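Local coordinates for magnesium-protoporphyrin O-methyltransferase (Synechocystis sp., PDB 4QDJ), which transfers a methyl group from S-adenosyl-L-methionine to magnesium-protoporphyrin IX, giving its 13-monomethyl ester in chlorophyll biosynthesis, at residues A53-D58 and R159-F164; P62-C67 and Y128-C133; A210-T215 and R223-V228. All coordinates share one frame; numbering follows the deposited sequence. Where two conformers were deposited one is given.

Contact 1: residues A53-D58 and R159-F164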
loop_
_atom_site.group_PDB
_atom_site.type_symbol
_atom_site.label_atom_id
_atom_site.label_comp_id
_atom_site.label_asym_id
_atom_site.label_seq_id
_atom_site.Cartn_x
_atom_site.Cartn_y
_atom_site.Cartn_z
ATOM N N ALA A 53 -1.096 0.326 14.066
ATOM C CA ALA A 53 -1.802 0.298 15.343
ATOM C C ALA A 53 -2.937 -0.728 15.358
ATOM O O ALA A 53 -3.137 -1.421 16.358
ATOM C CB ALA A 53 -2.330 1.684 15.693
ATOM N N TRP A 54 -3.678 -0.821 14.254
ATOM C CA TRP A 54 -4.741 -1.818 14.130
ATOM C C TRP A 54 -4.175 -3.216 14.316
ATOM O O TRP A 54 -4.709 -4.024 15.078
ATOM C CB TRP A 54 -5.389 -1.757 12.747
ATOM C CG TRP A 54 -6.434 -0.708 12.562
ATOM C CD1 TRP A 54 -6.982 0.098 13.518
ATOM C CD2 TRP A 54 -7.064 -0.353 11.327
ATOM N NE1 TRP A 54 -7.913 0.937 12.950
ATOM C CE2 TRP A 54 -7.981 0.681 11.606
ATOM C CE3 TRP A 54 -6.936 -0.806 10.009
ATOM C CZ2 TRP A 54 -8.769 1.265 10.616
ATOM C CZ3 TRP A 54 -7.719 -0.225 9.028
ATOM C CH2 TRP A 54 -8.625 0.799 9.337
ATOM N N LEU A 55 -3.088 -3.494 13.600
ATOM C CA LEU A 55 -2.512 -4.834 13.566
ATOM C C LEU A 55 -1.863 -5.208 14.893
ATOM O O LEU A 55 -1.947 -6.354 15.333
ATOM C CB LEU A 55 -1.521 -4.969 12.404
ATOM C CG LEU A 55 -2.101 -5.484 11.077
ATOM C CD1 LEU A 55 -3.297 -4.663 10.625
ATOM C CD2 LEU A 55 -1.035 -5.519 9.988
ATOM N N VAL A 56 -1.228 -4.233 15.533
ATOM C CA VAL A 56 -0.643 -4.434 16.853
ATOM C C VAL A 56 -1.734 -4.713 17.888
ATOM O O VAL A 56 -1.575 -5.575 18.758
ATOM C CB VAL A 56 0.194 -3.205 17.277
ATOM C CG1 VAL A 56 0.462 -3.220 18.769
ATOM C CG2 VAL A 56 1.497 -3.158 16.487
ATOM N N ALA A 57 -2.848 -3.996 17.774
ATOM C CA ALA A 57 -3.946 -4.125 18.733
ATOM C C ALA A 57 -4.571 -5.521 18.742
ATOM O O ALA A 57 -5.102 -5.960 19.761
ATOM C CB ALA A 57 -5.010 -3.065 18.468
ATOM N N ASP A 58 -4.502 -6.215 17.610
ATOM C CA ASP A 58 -5.094 -7.547 17.497
ATOM C C ASP A 58 -4.347 -8.594 18.323
ATOM O O ASP A 58 -4.921 -9.612 18.709
ATOM C CB ASP A 58 -5.175 -7.988 16.034
ATOM C CG ASP A 58 -6.116 -7.126 15.215
ATOM O OD1 ASP A 58 -6.981 -6.447 15.810
ATOM O OD2 ASP A 58 -5.995 -7.134 13.973
ATOM N N ARG A 159 -8.042 -11.278 5.625
ATOM C CA ARG A 159 -8.177 -9.831 5.736
ATOM C C ARG A 159 -7.529 -9.045 4.598
ATOM O O ARG A 159 -6.422 -9.357 4.160
ATOM C CB ARG A 159 -7.627 -9.363 7.089
ATOM C CG ARG A 159 -7.595 -7.856 7.265
ATOM C CD ARG A 159 -7.263 -7.470 8.694
ATOM N NE ARG A 159 -6.016 -8.073 9.154
ATOM C CZ ARG A 159 -5.500 -7.887 10.365
ATOM N NH1 ARG A 159 -6.125 -7.112 11.242
ATOM N NH2 ARG A 159 -4.362 -8.480 10.702
ATOM N N LEU A 160 -8.243 -8.025 4.129
ATOM C CA LEU A 160 -7.732 -7.102 3.126
ATOM C C LEU A 160 -7.890 -5.674 3.640
ATOM O O LEU A 160 -8.987 -5.259 4.007
ATOM C CB LEU A 160 -8.490 -7.281 1.809
ATOM C CG LEU A 160 -8.133 -6.360 0.638
ATOM C CD1 LEU A 160 -6.647 -6.439 0.309
ATOM C CD2 LEU A 160 -8.975 -6.710 -0.582
ATOM N N ILE A 161 -6.789 -4.930 3.685
ATOM C CA ILE A 161 -6.830 -3.537 4.109
ATOM C C ILE A 161 -6.467 -2.640 2.931
ATOM O O ILE A 161 -5.449 -2.856 2.279
ATOM C CB ILE A 161 -5.869 -3.279 5.283
ATOM C CG1 ILE A 161 -6.338 -4.046 6.521
ATOM C CG2 ILE A 161 -5.770 -1.790 5.586
ATOM C CD1 ILE A 161 -5.314 -4.095 7.633
ATOM N N LEU A 162 -7.313 -1.651 2.657
ATOM C CA LEU A 162 -7.113 -0.748 1.528
ATOM C C LEU A 162 -7.214 0.701 1.971
ATOM O O LEU A 162 -7.928 1.019 2.919
ATOM C CB LEU A 162 -8.184 -0.977 0.458
ATOM C CG LEU A 162 -8.416 -2.370 -0.118
ATOM C CD1 LEU A 162 -9.625 -2.346 -1.041
ATOM C CD2 LEU A 162 -7.181 -2.859 -0.856
ATOM N N SER A 163 -6.511 1.585 1.273
ATOM C CA SER A 163 -6.765 3.012 1.417
ATOM C C SER A 163 -6.924 3.657 0.045
ATOM O O SER A 163 -6.341 3.204 -0.941
ATOM C CB SER A 163 -5.678 3.709 2.241
ATOM O OG SER A 163 -4.458 3.790 1.532
ATOM N N PHE A 164 -7.734 4.707 -0.012
ATOM C CA PHE A 164 -8.022 5.385 -1.265
ATOM C C PHE A 164 -8.466 6.811 -0.980
ATOM O O PHE A 164 -8.856 7.133 0.143
ATOM C CB PHE A 164 -9.107 4.635 -2.047
ATOM C CG PHE A 164 -10.425 4.535 -1.323
ATOM C CD1 PHE A 164 -10.639 3.546 -0.374
ATOM C CD2 PHE A 164 -11.453 5.423 -1.597
ATOM C CE1 PHE A 164 -11.847 3.452 0.295
ATOM C CE2 PHE A 164 -12.665 5.333 -0.933
ATOM C CZ PHE A 164 -12.862 4.346 0.014
HETATM O O HOH W 1 -2.969 -8.289 13.276
#

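Contact 2: residues P62-C67 and Y128-C133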
loop_
_atom_site.group_PDB
_atom_site.type_symbol
_atom_site.label_atom_id
_atom_site.label_comp_id
_atom_site.label_asym_id
_atom_site.label_seq_id
_atom_site.Cartn_x
_atom_site.Cartn_y
_atom_site.Cartn_z
ATOM N N PRO A 62 3.019 -10.844 15.626
ATOM C CA PRO A 62 4.238 -11.650 15.488
ATOM C C PRO A 62 3.992 -12.966 14.757
ATOM O O PRO A 62 3.163 -13.769 15.189
ATOM C CB PRO A 62 4.641 -11.919 16.940
ATOM C CG PRO A 62 4.126 -10.743 17.681
ATOM C CD PRO A 62 2.821 -10.398 17.019
ATOM N N GLY A 63 4.694 -13.165 13.646
ATOM C CA GLY A 63 4.577 -14.387 12.871
ATOM C C GLY A 63 3.478 -14.360 11.824
ATOM O O GLY A 63 3.329 -15.306 11.051
ATOM N N LEU A 64 2.707 -13.277 11.793
ATOM C CA LEU A 64 1.594 -13.162 10.854
ATOM C C LEU A 64 2.086 -12.959 9.424
ATOM O O LEU A 64 2.963 -12.132 9.173
ATOM C CB LEU A 64 0.680 -12.002 11.256
ATOM C CG LEU A 64 -0.684 -11.940 10.568
ATOM C CD1 LEU A 64 -1.565 -13.089 11.046
ATOM C CD2 LEU A 64 -1.356 -10.598 10.819
ATOM N N LEU A 65 1.520 -13.709 8.484
ATOM C CA LEU A 65 1.885 -13.551 7.080
ATOM C C LEU A 65 1.140 -12.380 6.456
ATOM O O LEU A 65 -0.088 -12.395 6.344
ATOM C CB LEU A 65 1.624 -14.833 6.286
ATOM C CG LEU A 65 2.823 -15.775 6.143
ATOM C CD1 LEU A 65 3.168 -16.415 7.478
ATOM C CD2 LEU A 65 2.558 -16.832 5.081
ATOM N N VAL A 66 1.897 -11.366 6.050
ATOM C CA VAL A 66 1.332 -10.133 5.523
ATOM C C VAL A 66 1.890 -9.819 4.141
ATOM O O VAL A 66 3.104 -9.848 3.929
ATOM C CB VAL A 66 1.634 -8.942 6.459
ATOM C CG1 VAL A 66 1.074 -7.646 5.884
ATOM C CG2 VAL A 66 1.078 -9.202 7.850
ATOM N N CYS A 67 0.996 -9.527 3.204
ATOM C CA CYS A 67 1.385 -9.049 1.885
ATOM C C CYS A 67 1.199 -7.539 1.829
ATOM O O CYS A 67 0.109 -7.035 2.094
ATOM C CB CYS A 67 0.535 -9.721 0.803
ATOM S SG CYS A 67 0.744 -9.043 -0.866
ATOM N N TYR A 128 -2.046 -15.312 1.901
ATOM C CA TYR A 128 -1.623 -14.583 3.091
ATOM C C TYR A 128 -2.791 -14.456 4.052
ATOM O O TYR A 128 -3.946 -14.479 3.632
ATOM C CB TYR A 128 -1.162 -13.178 2.705
ATOM C CG TYR A 128 -0.006 -13.149 1.739
ATOM C CD1 TYR A 128 -0.217 -13.198 0.366
ATOM C CD2 TYR A 128 1.302 -13.067 2.199
ATOM C CE1 TYR A 128 0.844 -13.175 -0.518
ATOM C CE2 TYR A 128 2.364 -13.042 1.326
ATOM C CZ TYR A 128 2.133 -13.094 -0.030
ATOM O OH TYR A 128 3.200 -13.069 -0.897
ATOM N N ASP A 129 -2.501 -14.308 5.340
ATOM C CA ASP A 129 -3.555 -13.987 6.293
ATOM C C ASP A 129 -4.110 -12.608 5.967
ATOM O O ASP A 129 -5.320 -12.423 5.840
ATOM C CB ASP A 129 -3.035 -13.996 7.729
ATOM C CG ASP A 129 -4.088 -13.543 8.729
ATOM O OD1 ASP A 129 -4.218 -12.320 8.956
ATOM O OD2 ASP A 129 -4.792 -14.410 9.285
ATOM N N THR A 130 -3.203 -11.645 5.829
ATOM C CA THR A 130 -3.577 -10.253 5.629
ATOM C C THR A 130 -2.889 -9.673 4.399
ATOM O O THR A 130 -1.679 -9.816 4.223
ATOM C CB THR A 130 -3.217 -9.412 6.873
ATOM O OG1 THR A 130 -4.037 -9.819 7.975
ATOM C CG2 THR A 130 -3.430 -7.929 6.614
ATOM N N VAL A 131 -3.676 -9.035 3.541
ATOM C CA VAL A 131 -3.146 -8.337 2.379
ATOM C C VAL A 131 -3.438 -6.852 2.542
ATOM O O VAL A 131 -4.553 -6.469 2.901
ATOM C CB VAL A 131 -3.769 -8.867 1.071
ATOM C CG1 VAL A 131 -3.245 -8.093 -0.129
ATOM C CG2 VAL A 131 -3.479 -10.353 0.917
ATOM N N ILE A 132 -2.430 -6.020 2.305
ATOM C CA ILE A 132 -2.569 -4.581 2.498
ATOM C C ILE A 132 -2.155 -3.820 1.244
ATOM O O ILE A 132 -1.127 -4.116 0.639
ATOM C CB ILE A 132 -1.722 -4.088 3.692
ATOM C CG1 ILE A 132 -2.010 -4.927 4.940
ATOM C CG2 ILE A 132 -1.986 -2.609 3.964
ATOM C CD1 ILE A 132 -1.148 -4.559 6.130
ATOM N N CYS A 133 -2.961 -2.837 0.860
ATOM C CA CYS A 133 -2.664 -2.012 -0.302
ATOM C C CYS A 133 -3.004 -0.560 0.014
ATOM O O CYS A 133 -4.166 -0.158 -0.058
ATOM C CB CYS A 133 -3.462 -2.505 -1.509
ATOM S SG CYS A 133 -3.056 -1.705 -3.068
#

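Contact 3: residues A210-T215 and R223-V228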
loop_
_atom_site.group_PDB
_atom_site.type_symbol
_atom_site.label_atom_id
_atom_site.label_comp_id
_atom_site.label_asym_id
_atom_site.label_seq_id
_atom_site.Cartn_x
_atom_site.Cartn_y
_atom_site.Cartn_z
ATOM N N ALA A 210 -14.826 -4.179 8.569
ATOM C CA ALA A 210 -14.619 -4.161 10.011
ATOM C C ALA A 210 -14.243 -2.747 10.442
ATOM O O ALA A 210 -15.070 -1.839 10.377
ATOM C CB ALA A 210 -13.539 -5.154 10.407
ATOM N N ARG A 211 -12.999 -2.547 10.864
ATOM C CA ARG A 211 -12.556 -1.205 11.234
ATOM C C ARG A 211 -12.417 -0.308 10.010
ATOM O O ARG A 211 -12.183 -0.783 8.898
ATOM C CB ARG A 211 -11.241 -1.250 12.017
ATOM C CG ARG A 211 -11.390 -1.849 13.405
ATOM C CD ARG A 211 -10.050 -2.059 14.088
ATOM N NE ARG A 211 -9.293 -3.134 13.455
ATOM C CZ ARG A 211 -8.213 -3.706 13.980
ATOM N NH1 ARG A 211 -7.752 -3.310 15.158
ATOM N NH2 ARG A 211 -7.597 -4.677 13.322
ATOM N N THR A 212 -12.594 0.991 10.216
ATOM C CA THR A 212 -12.305 1.966 9.174
ATOM C C THR A 212 -11.561 3.133 9.790
ATOM O O THR A 212 -11.553 3.307 11.009
ATOM C CB THR A 212 -13.572 2.504 8.460
ATOM O OG1 THR A 212 -14.251 3.444 9.302
ATOM C CG2 THR A 212 -14.521 1.381 8.081
ATOM N N GLY A 213 -10.931 3.927 8.938
ATOM C CA GLY A 213 -10.195 5.085 9.391
ATOM C C GLY A 213 -10.238 6.171 8.344
ATOM O O GLY A 213 -10.758 5.976 7.244
ATOM N N MET A 214 -9.687 7.325 8.690
ATOM C CA MET A 214 -9.660 8.446 7.769
ATOM C C MET A 214 -8.544 9.396 8.147
ATOM O O MET A 214 -8.488 9.889 9.271
ATOM C CB MET A 214 -10.997 9.186 7.785
ATOM C CG MET A 214 -11.049 10.374 6.837
ATOM S SD MET A 214 -11.014 9.870 5.106
ATOM C CE MET A 214 -10.678 11.432 4.299
ATOM N N THR A 215 -7.640 9.638 7.206
ATOM C CA THR A 215 -6.620 10.651 7.401
ATOM C C THR A 215 -7.018 11.867 6.588
ATOM O O THR A 215 -7.249 11.771 5.383
ATOM C CB THR A 215 -5.233 10.165 6.957
ATOM O OG1 THR A 215 -4.906 8.955 7.651
ATOM C CG2 THR A 215 -4.180 11.226 7.263
ATOM N N ARG A 223 -8.922 7.468 2.937
ATOM C CA ARG A 223 -9.931 6.669 3.617
ATOM C C ARG A 223 -9.411 5.241 3.734
ATOM O O ARG A 223 -8.998 4.650 2.741
ATOM C CB ARG A 223 -11.232 6.695 2.813
ATOM C CG ARG A 223 -12.341 5.820 3.362
ATOM C CD ARG A 223 -12.853 6.322 4.702
ATOM N NE ARG A 223 -14.144 5.722 5.025
ATOM C CZ ARG A 223 -14.533 5.383 6.250
ATOM N NH1 ARG A 223 -13.728 5.578 7.286
ATOM N NH2 ARG A 223 -15.731 4.842 6.438
ATOM N N ILE A 224 -9.428 4.693 4.944
ATOM C CA ILE A 224 -8.878 3.363 5.187
ATOM C C ILE A 224 -9.986 2.380 5.548
ATOM O O ILE A 224 -10.787 2.645 6.439
ATOM C CB ILE A 224 -7.846 3.390 6.333
ATOM C CG1 ILE A 224 -6.925 4.605 6.197
ATOM C CG2 ILE A 224 -7.040 2.097 6.364
ATOM C CD1 ILE A 224 -6.065 4.859 7.417
ATOM N N LEU A 225 -10.032 1.249 4.849
ATOM C CA LEU A 225 -11.012 0.207 5.142
ATOM C C LEU A 225 -10.328 -1.105 5.487
ATOM O O LEU A 225 -9.449 -1.564 4.758
ATOM C CB LEU A 225 -11.940 -0.019 3.946
ATOM C CG LEU A 225 -12.753 1.172 3.439
ATOM C CD1 LEU A 225 -13.598 0.760 2.242
ATOM C CD2 LEU A 225 -13.628 1.739 4.546
ATOM N N GLU A 226 -10.735 -1.703 6.601
ATOM C CA GLU A 226 -10.334 -3.062 6.930
ATOM C C GLU A 226 -11.471 -3.988 6.535
ATOM O O GLU A 226 -12.591 -3.850 7.027
ATOM C CB GLU A 226 -10.048 -3.205 8.426
ATOM C CG GLU A 226 -9.686 -4.623 8.846
ATOM C CD GLU A 226 -9.583 -4.781 10.351
ATOM O OE1 GLU A 226 -10.440 -4.227 11.070
ATOM O OE2 GLU A 226 -8.644 -5.457 10.818
ATOM N N ALA A 227 -11.185 -4.918 5.631
ATOM C CA ALA A 227 -12.183 -5.873 5.176
ATOM C C ALA A 227 -11.811 -7.271 5.648
ATOM O O ALA A 227 -10.652 -7.678 5.569
ATOM C CB ALA A 227 -12.306 -5.833 3.661
ATOM N N VAL A 228 -12.799 -8.001 6.150
ATOM C CA VAL A 228 -12.571 -9.349 6.657
ATOM C C VAL A 228 -13.469 -10.354 5.940
ATOM O O VAL A 228 -14.654 -10.093 5.717
ATOM C CB VAL A 228 -12.793 -9.416 8.185
ATOM C CG1 VAL A 228 -12.756 -10.854 8.679
ATOM C CG2 VAL A 228 -11.749 -8.572 8.906
HETATM O O HOH W 2 -16.862 4.186 9.028
#

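Contact 1: residues A53-D58 and R159-F164
Arg159 reaches from its strand to the last turn of helix 35-58, where NH1 forms a salt bridge with Asp58, 2.7 Å from OD2. The bond is bent, 146° at the hydrogen; it meets OD2 nearly along the C-O direction, and the acceptor sits somewhat out of the guanidinium plane. NH2 turns instead to water 1, which lies at the guanidinium edge, 2.9 Å from Arg159 NH2, and is also 3.0 Å from Leu55 O. Over one face of the guanidinium lies Leu55 CD1, 3.8 Å from Arg159 NH1 and offset toward the rim. The same methyl meets Ile161 CD1 at 3.7 Å. Ile161 CG2 comes to the edge of the Trp54 indole, 4.3 Å from CZ3, a looser apolar contact. With CG1 beside the backbone N (chi1 -66°), Ile161 gives one branch to each helix residue: CD1 to Leu55, CG2 to Trp54.

Further out, Arg159 NE donates to Thr130 OG1, and the salt bridge belongs to a wider cluster of two arginines and two carboxylates, in which the carboxylates probably offset the charges of the neighbouring arginines. Segments 53-58 and 159-164 run nearly antiparallel, 155° between their directions, with axes 12.4 Å apart at closest, so long side chains bridge the layers. This is the helix-on-sheet layering of the Rossmann-like class I methyltransferase fold, here joining helix 35-58 to strand 159-164, the last of the five parallel strands.

Contact 2: residues P62-C67 and Y128-C133
Cys67 lays its CB over the ring of Tyr128 where two parallel strands, 65-69 and 130-133, lie side by side in the Rossmann-like sheet of class I methyltransferases. Cys67 CB stands 3.4 Å from the Tyr128 ring centroid, only 6° off the ring normal, a CH-pi contact centred on the face. With SG anti to the backbone N (chi1 171°), the chain continues over that face: Cys67 SG lies 4.4 Å from the Tyr128 centroid, with CE1 its nearest ring atom, and also approaches Val131 CG1. A serine in place of Tyr128 would probably strip the ring cover from Cys67 CB and SG and open a gap beside the strand. On the sheet face carrying Val66, Val66 CG1 meets Ile132 CD1 at 3.8 Å, and Leu80 of helix 77-82 packs on both residues.

The backbones are joined by Thr130 N to Leu65 O, Cys67 N to Thr130 O and Ile132 N to Cys67 O; Asp129 N adds a weak bond to Leu65 O. At the start of the pairing Leu64 crosses Asp129 at about a right angle, its CD1 3.5 Å from Asp129 CG. That carboxylate is shared: OD2 pairs with Arg158, while OD1 accepts from Thr130 OG1 at 2.7 Å, on its anti side and 17° out of the carboxylate plane.

Contact 3: residues A210-T215 and R223-V228
Arg211 and Glu226 grip each other across the antiparallel beta hairpin of strands 207-216 and 221-229, which forms one end of the methyltransferase sheet, 221-229 running against its neighbours on both sides. The guanidinium binds side-on with two nitrogens: Arg211 NE is 2.9 Å from Glu226 OE1, and Arg211 NH2 is 2.8 Å from Glu226 OE2. Both oxygens lie in or near the guanidinium plane, and the NH2 bond is almost straight at 177°. The carboxylate is turned 30° from that plane, so NE meets OE1 from above it. This leaves the anti lone pair of OE1 for the backbone Arg211 N, 3.1 Å from Glu226 OE1. Thus OE1 takes two donors, and OE2 adds a salt bridge to Arg159 NH1. Arg211 NH2 also forms a salt bridge with Asp58 of helix 35-58 and NH1 donates to Trp54 O, with the guanidinium in a cation-pi contact with Trp54.

The main chains are joined by Ala210 N to Glu226 O, Glu226 N to Arg211 O, and Gly213 with Ile224 in both directions. Thr212 CG2 and Leu225 CD2 lie side by side, 3.7 Å apart, the latter methyl also lying over one guanidinium face of Arg223. A bend at chi2 (67°) turns Arg223 across toward the neighbouring strand. Its NE pairs with Glu195 of helix 195-204, and its NH2 donates to water 2, which also bonds Thr212 OG1. Gly213 O receives two bonds, from opposite faces of its carbonyl plane: Ile224 N at 3.0 Å on one and Arg223 NH1 at 3.0 Å on the other.

Of the paired elements helix 35-58 comes first; the chain then runs about a hundred residues before strand 159-164 closes contact 1. Inside that loop contact 2 opens on strand 65-69 and closes on strand 130-133, so it is nested within contact 1. Contact 3 follows in series, a short hairpin loop made after both others are closed. Strand 159-164 links the three: backbone bonds join it to Val131 of contact 2 on one side and to Ala227 and Arg223 of contact 3 on the other. Together they tie helix 35-58, the parallel core and the C-terminal hairpin into one sheet-centred unit; contacts 2 and 3 do not touch.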